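PDB 3LXQ: uncharacterized protein VP1736 from Vibrio parahaemolyticus, which is of unknown function but belongs to the sulfatase family of the alkaline phosphatase clan, with an alpha/beta domain built on a large mixed beta-sheet. Local coordinates for residues 95-100 against 305-309; 127-132 against 378-383. All blocks are in the same frame, centred on the assembly; numbering follows the deposited sequence.

Interaction 1 (95-100 against 305-309); sequences SLGAQF and DHDAR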
loop_
_atom_site.group_PDB
_atom_site.type_symbol
_atom_site.label_atom_id
_atom_site.label_comp_id
_atom_site.label_asym_id
_atom_site.label_seq_id
_atom_site.Cartn_x
_atom_site.Cartn_y
_atom_site.Cartn_z
ATOM N N SER A 95 6.416 1.194 -8.584
ATOM C CA SER A 95 7.853 1.366 -8.306
ATOM C C SER A 95 8.283 2.761 -7.848
ATOM O O SER A 95 9.467 3.091 -7.905
ATOM C CB SER A 95 8.696 0.907 -9.498
ATOM O OG SER A 95 8.535 -0.478 -9.703
ATOM N N LEU A 96 7.335 3.559 -7.349
ATOM C CA LEU A 96 7.646 4.920 -6.920
ATOM C C LEU A 96 8.304 4.948 -5.530
ATOM O O LEU A 96 7.674 5.270 -4.540
ATOM C CB LEU A 96 6.395 5.801 -6.970
ATOM C CG LEU A 96 6.611 7.319 -6.830
ATOM C CD1 LEU A 96 7.364 7.863 -8.001
ATOM C CD2 LEU A 96 5.282 8.069 -6.667
ATOM N N GLY A 97 9.583 4.596 -5.469
ATOM C CA GLY A 97 10.328 4.660 -4.221
ATOM C C GLY A 97 10.628 6.087 -3.820
ATOM O O GLY A 97 10.605 7.000 -4.659
ATOM N N ALA A 98 10.929 6.273 -2.536
ATOM C CA ALA A 98 11.253 7.586 -1.978
ATOM C C ALA A 98 12.506 8.194 -2.589
ATOM O O ALA A 98 12.656 9.424 -2.599
ATOM C CB ALA A 98 11.410 7.498 -0.446
ATOM N N GLN A 99 13.407 7.329 -3.070
ATOM C CA GLN A 99 14.628 7.754 -3.759
ATOM C C GLN A 99 14.336 8.623 -4.993
ATOM O O GLN A 99 15.190 9.407 -5.425
ATOM C CB GLN A 99 15.512 6.548 -4.122
ATOM C CG GLN A 99 14.946 5.623 -5.213
ATOM C CD GLN A 99 15.864 4.450 -5.569
ATOM O OE1 GLN A 99 17.083 4.584 -5.623
ATOM N NE2 GLN A 99 15.267 3.294 -5.824
ATOM N N PHE A 100 13.132 8.486 -5.543
ATOM C CA PHE A 100 12.717 9.246 -6.720
ATOM C C PHE A 100 11.830 10.439 -6.371
ATOM O O PHE A 100 11.291 11.089 -7.271
ATOM C CB PHE A 100 11.967 8.356 -7.722
ATOM C CG PHE A 100 12.693 7.090 -8.094
ATOM C CD1 PHE A 100 13.872 7.132 -8.841
ATOM C CD2 PHE A 100 12.177 5.844 -7.719
ATOM C CE1 PHE A 100 14.544 5.951 -9.195
ATOM C CE2 PHE A 100 12.841 4.652 -8.068
ATOM C CZ PHE A 100 14.032 4.712 -8.809
ATOM N N ASP A 305 3.564 0.991 -4.658
ATOM C CA ASP A 305 3.415 -0.427 -4.339
ATOM C C ASP A 305 4.696 -0.980 -3.712
ATOM O O ASP A 305 4.648 -1.961 -2.972
ATOM C CB ASP A 305 2.980 -1.240 -5.571
ATOM C CG ASP A 305 3.952 -1.128 -6.737
ATOM O OD1 ASP A 305 4.866 -0.272 -6.720
ATOM O OD2 ASP A 305 3.801 -1.925 -7.682
ATOM N N HIS A 306 5.822 -0.324 -4.007
ATOM C CA HIS A 306 7.159 -0.669 -3.494
ATOM C C HIS A 306 8.185 0.282 -4.131
ATOM O O HIS A 306 7.865 1.016 -5.059
ATOM C CB HIS A 306 7.539 -2.115 -3.838
ATOM C CG HIS A 306 7.367 -2.449 -5.289
ATOM N ND1 HIS A 306 8.352 -2.226 -6.231
ATOM C CD2 HIS A 306 6.316 -2.966 -5.963
ATOM C CE1 HIS A 306 7.918 -2.606 -7.418
ATOM N NE2 HIS A 306 6.686 -3.061 -7.283
ATOM N N ASP A 307 9.415 0.256 -3.643
ATOM C CA ASP A 307 10.511 0.990 -4.273
ATOM C C ASP A 307 10.968 0.185 -5.487
ATOM O O ASP A 307 10.681 -1.016 -5.583
ATOM C CB ASP A 307 11.663 1.140 -3.276
ATOM C CG ASP A 307 12.802 2.027 -3.774
ATOM O OD1 ASP A 307 12.672 2.750 -4.793
ATOM O OD2 ASP A 307 13.854 2.000 -3.108
ATOM N N ALA A 308 11.661 0.837 -6.416
ATOM C CA ALA A 308 12.348 0.106 -7.472
ATOM C C ALA A 308 13.217 -0.968 -6.817
ATOM O O ALA A 308 13.978 -0.688 -5.889
ATOM C CB ALA A 308 13.193 1.040 -8.312
ATOM N N ARG A 309 13.082 -2.199 -7.300
ATOM C CA ARG A 309 13.813 -3.352 -6.781
ATOM C C ARG A 309 15.328 -3.114 -6.651
ATOM O O ARG A 309 15.949 -2.509 -7.512
ATOM C CB ARG A 309 13.569 -4.537 -7.714
ATOM C CG ARG A 309 13.639 -5.909 -7.050
ATOM C CD ARG A 309 12.243 -6.515 -6.922
ATOM N NE ARG A 309 12.317 -7.974 -6.842
ATOM C CZ ARG A 309 11.874 -8.814 -7.780
ATOM N NH1 ARG A 309 11.286 -8.364 -8.890
ATOM N NH2 ARG A 309 12.003 -10.118 -7.590
#

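Interaction 2 (127-132 against 378-383); sequences YATGTR and AMMQYD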
loop_
_atom_site.group_PDB
_atom_site.type_symbol
_atom_site.label_atom_id
_atom_site.label_comp_id
_atom_site.label_asym_id
_atom_site.label_seq_id
_atom_site.Cartn_x
_atom_site.Cartn_y
_atom_site.Cartn_z
ATOM N N TYR A 127 6.505 2.841 4.919
ATOM C CA TYR A 127 7.234 1.700 4.356
ATOM C C TYR A 127 6.334 0.657 3.736
ATOM O O TYR A 127 5.291 0.295 4.297
ATOM C CB TYR A 127 8.151 1.071 5.404
ATOM C CG TYR A 127 9.222 2.028 5.847
ATOM C CD1 TYR A 127 8.964 2.975 6.839
ATOM C CD2 TYR A 127 10.480 2.019 5.252
ATOM C CE1 TYR A 127 9.924 3.885 7.235
ATOM C CE2 TYR A 127 11.458 2.921 5.652
ATOM C CZ TYR A 127 11.175 3.850 6.649
ATOM O OH TYR A 127 12.130 4.767 7.033
ATOM N N ALA A 128 6.730 0.187 2.559
ATOM C CA ALA A 128 6.080 -0.954 1.939
ATOM C C ALA A 128 6.438 -2.188 2.761
ATOM O O ALA A 128 7.498 -2.228 3.381
ATOM C CB ALA A 128 6.526 -1.116 0.480
ATOM N N THR A 129 5.517 -3.151 2.820
ATOM C CA THR A 129 5.783 -4.445 3.451
ATOM C C THR A 129 6.567 -5.379 2.524
ATOM O O THR A 129 7.152 -6.376 2.977
ATOM C CB THR A 129 4.481 -5.150 3.832
ATOM O OG1 THR A 129 3.705 -5.325 2.651
ATOM C CG2 THR A 129 3.674 -4.340 4.862
ATOM N N GLY A 130 6.585 -5.058 1.227
ATOM C CA GLY A 130 7.296 -5.874 0.240
ATOM C C GLY A 130 8.076 -5.152 -0.842
ATOM O O GLY A 130 8.273 -3.923 -0.780
ATOM N N THR A 131 8.539 -5.944 -1.821
ATOM C CA THR A 131 9.299 -5.459 -2.968
ATOM C C THR A 131 8.603 -5.686 -4.307
ATOM O O THR A 131 9.093 -5.221 -5.343
ATOM C CB THR A 131 10.683 -6.116 -3.048
ATOM O OG1 THR A 131 10.534 -7.539 -3.210
ATOM C CG2 THR A 131 11.480 -5.801 -1.804
ATOM N N ARG A 132 7.464 -6.376 -4.289
ATOM C CA ARG A 132 6.782 -6.739 -5.528
ATOM C C ARG A 132 5.414 -6.091 -5.618
ATOM O O ARG A 132 4.788 -5.805 -4.607
ATOM C CB ARG A 132 6.671 -8.262 -5.672
ATOM C CG ARG A 132 8.039 -8.987 -5.802
ATOM C CD ARG A 132 7.864 -10.467 -5.552
ATOM N NE ARG A 132 9.047 -11.249 -5.916
ATOM C CZ ARG A 132 10.015 -11.602 -5.072
ATOM N NH1 ARG A 132 9.976 -11.239 -3.788
ATOM N NH2 ARG A 132 11.033 -12.322 -5.515
ATOM N N ALA A 378 7.369 -0.508 11.321
ATOM C CA ALA A 378 7.247 -0.952 9.939
ATOM C C ALA A 378 7.750 -2.383 9.825
ATOM O O ALA A 378 8.887 -2.714 10.257
ATOM C CB ALA A 378 8.057 -0.031 8.993
HETATM N N MSE A 379 6.907 -3.231 9.257
HETATM C CA MSE A 379 7.321 -4.572 8.874
HETATM C C MSE A 379 7.762 -4.548 7.425
HETATM O O MSE A 379 7.086 -3.979 6.585
HETATM C CB MSE A 379 6.159 -5.562 9.014
HETATM C CG MSE A 379 5.369 -5.413 10.294
HETATM SE SE MSE A 379 4.124 -6.918 10.326
HETATM C CE MSE A 379 2.621 -6.043 11.283
HETATM N N MSE A 380 8.883 -5.188 7.126
HETATM C CA MSE A 380 9.277 -5.322 5.731
HETATM C C MSE A 380 9.929 -6.660 5.387
HETATM O O MSE A 380 10.732 -7.209 6.155
HETATM C CB MSE A 380 10.036 -4.085 5.217
HETATM C CG MSE A 380 11.241 -3.687 5.990
HETATM SE SE MSE A 380 11.502 -1.740 6.150
HETATM C CE MSE A 380 11.729 -1.811 8.078
ATOM N N GLN A 381 9.502 -7.208 4.250
ATOM C CA GLN A 381 9.961 -8.507 3.784
ATOM C C GLN A 381 10.790 -8.317 2.544
ATOM O O GLN A 381 10.288 -7.827 1.531
ATOM C CB GLN A 381 8.776 -9.409 3.452
ATOM C CG GLN A 381 9.146 -10.857 3.186
ATOM C CD GLN A 381 9.211 -11.691 4.462
ATOM O OE1 GLN A 381 8.358 -11.558 5.342
ATOM N NE2 GLN A 381 10.215 -12.572 4.557
ATOM N N TYR A 382 12.061 -8.704 2.634
ATOM C CA TYR A 382 12.961 -8.702 1.503
ATOM C C TYR A 382 13.277 -10.156 1.144
ATOM O O TYR A 382 14.186 -10.767 1.721
ATOM C CB TYR A 382 14.243 -7.906 1.815
ATOM C CG TYR A 382 15.213 -7.845 0.656
ATOM C CD1 TYR A 382 14.942 -7.039 -0.457
ATOM C CD2 TYR A 382 16.399 -8.587 0.662
ATOM C CE1 TYR A 382 15.808 -6.977 -1.527
ATOM C CE2 TYR A 382 17.279 -8.533 -0.410
ATOM C CZ TYR A 382 16.974 -7.723 -1.501
ATOM O OH TYR A 382 17.816 -7.638 -2.573
ATOM N N ASP A 383 12.509 -10.706 0.199
ATOM C CA ASP A 383 12.597 -12.139 -0.150
ATOM C C ASP A 383 12.347 -13.034 1.081
ATOM O O ASP A 383 11.237 -13.073 1.609
ATOM C CB ASP A 383 13.950 -12.459 -0.832
ATOM C CG ASP A 383 14.117 -11.736 -2.169
ATOM O OD1 ASP A 383 13.092 -11.470 -2.837
ATOM O OD2 ASP A 383 15.275 -11.446 -2.560
#

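Interaction 1 (95-100 against 305-309)
Two carboxylates of 305-309 take N-H groups from 95-100. The backbone N of S95 donates to D305 OD1 at 2.8 Å, reaching it on the syn side, while D305 OD2 is held by S133. Q99 NE2 meets D307 OD1, also on the syn side, at 2.8 Å and 150°; the amide and carboxylate planes stand 70° apart. With CG of D307 anti to its own N (chi1 -174°), this oxygen reaches past G97, whose CA lies 3.1 Å from D307 OD1, and D307 OD2 is left to bond H320. The imidazole of H306 is kept from turning by ND1, which donates almost straight to D307 O at 2.7 Å, and by S133 at NE2. Both segments follow neighbouring parallel strands, 87-93 and 298-304, at whose C-terminal ends the alkaline phosphatase fold gathers its active-site loops; the E94, D305 and H306 cluster beside S95 is consistent with that site. Contacts without a bond fill the rest. S95 OG approaches H306 CE1 obliquely at 3.2 Å. The CB of A308 touches the edge of the F100 ring, 3.6 Å from F100 CE2, and Q99 CG lies over the centre of one face of that ring.

Interaction 2 (127-132 against 378-383)
The loop 127-132 runs roughly alongside strand 377-382, the end-to-end directions of 127-132 and 378-383 differing by 23°, and one backbone bond joins them, Q381 N to T129 O at 2.8 Å. Next to it T129 CA gives a nearly straight CA-H...O contact to M379 O. Among the side chains, Y127 CB meets A378 CB at 3.8 Å, and the selenium of M380 forms an oblique Met-aromatic contact with the Y127 ring, 4.9 Å from its centroid and 46° off the normal. The two side chains lie side by side and point the same way, and the bent M380 chain brings its SE to Y127 CD2. T131 CG2 reaches the edge of the Y382 ring, 3.9 Å from Y382 CD1; V310 and A313 bind the Y382 hydroxyl. Strand 377-382 is outermost in the five-stranded antiparallel sheet, and the contact joins that sheet to the loop leading from strand 121-127 of the large mixed sheet into helix 133-141. At the exposed end, R132 NH1 bonds D383 OD1 at 3.3 Å. Such a long salt bridge near solvent probably contributes modestly; the buried apolar and backbone contacts probably account for more of the join, at the probable cost of A128 O, buried without a partner.

Interactions 1 and 2 lie with their centres about 11 Å apart and meet chiefly at H306, whose ring packs on 127-132: H306 ND1 is 3.2 Å from T131 O, and H306 CD2 is 3.3 Å from R132 C. S133, which follows R132 at the start of helix 133-141, bonds both D305 and H306, so the loop of interaction 2 leads directly into the polar cluster of interaction 1. H322 extends the connection, pairing its backbone with A98 and bringing its ring against Y127. R309 NH2 and R132 NH2 are 3.2 Å apart; D383 probably offsets part of this like charge. The probable active-site region thus borders the junction with the five-stranded sheet.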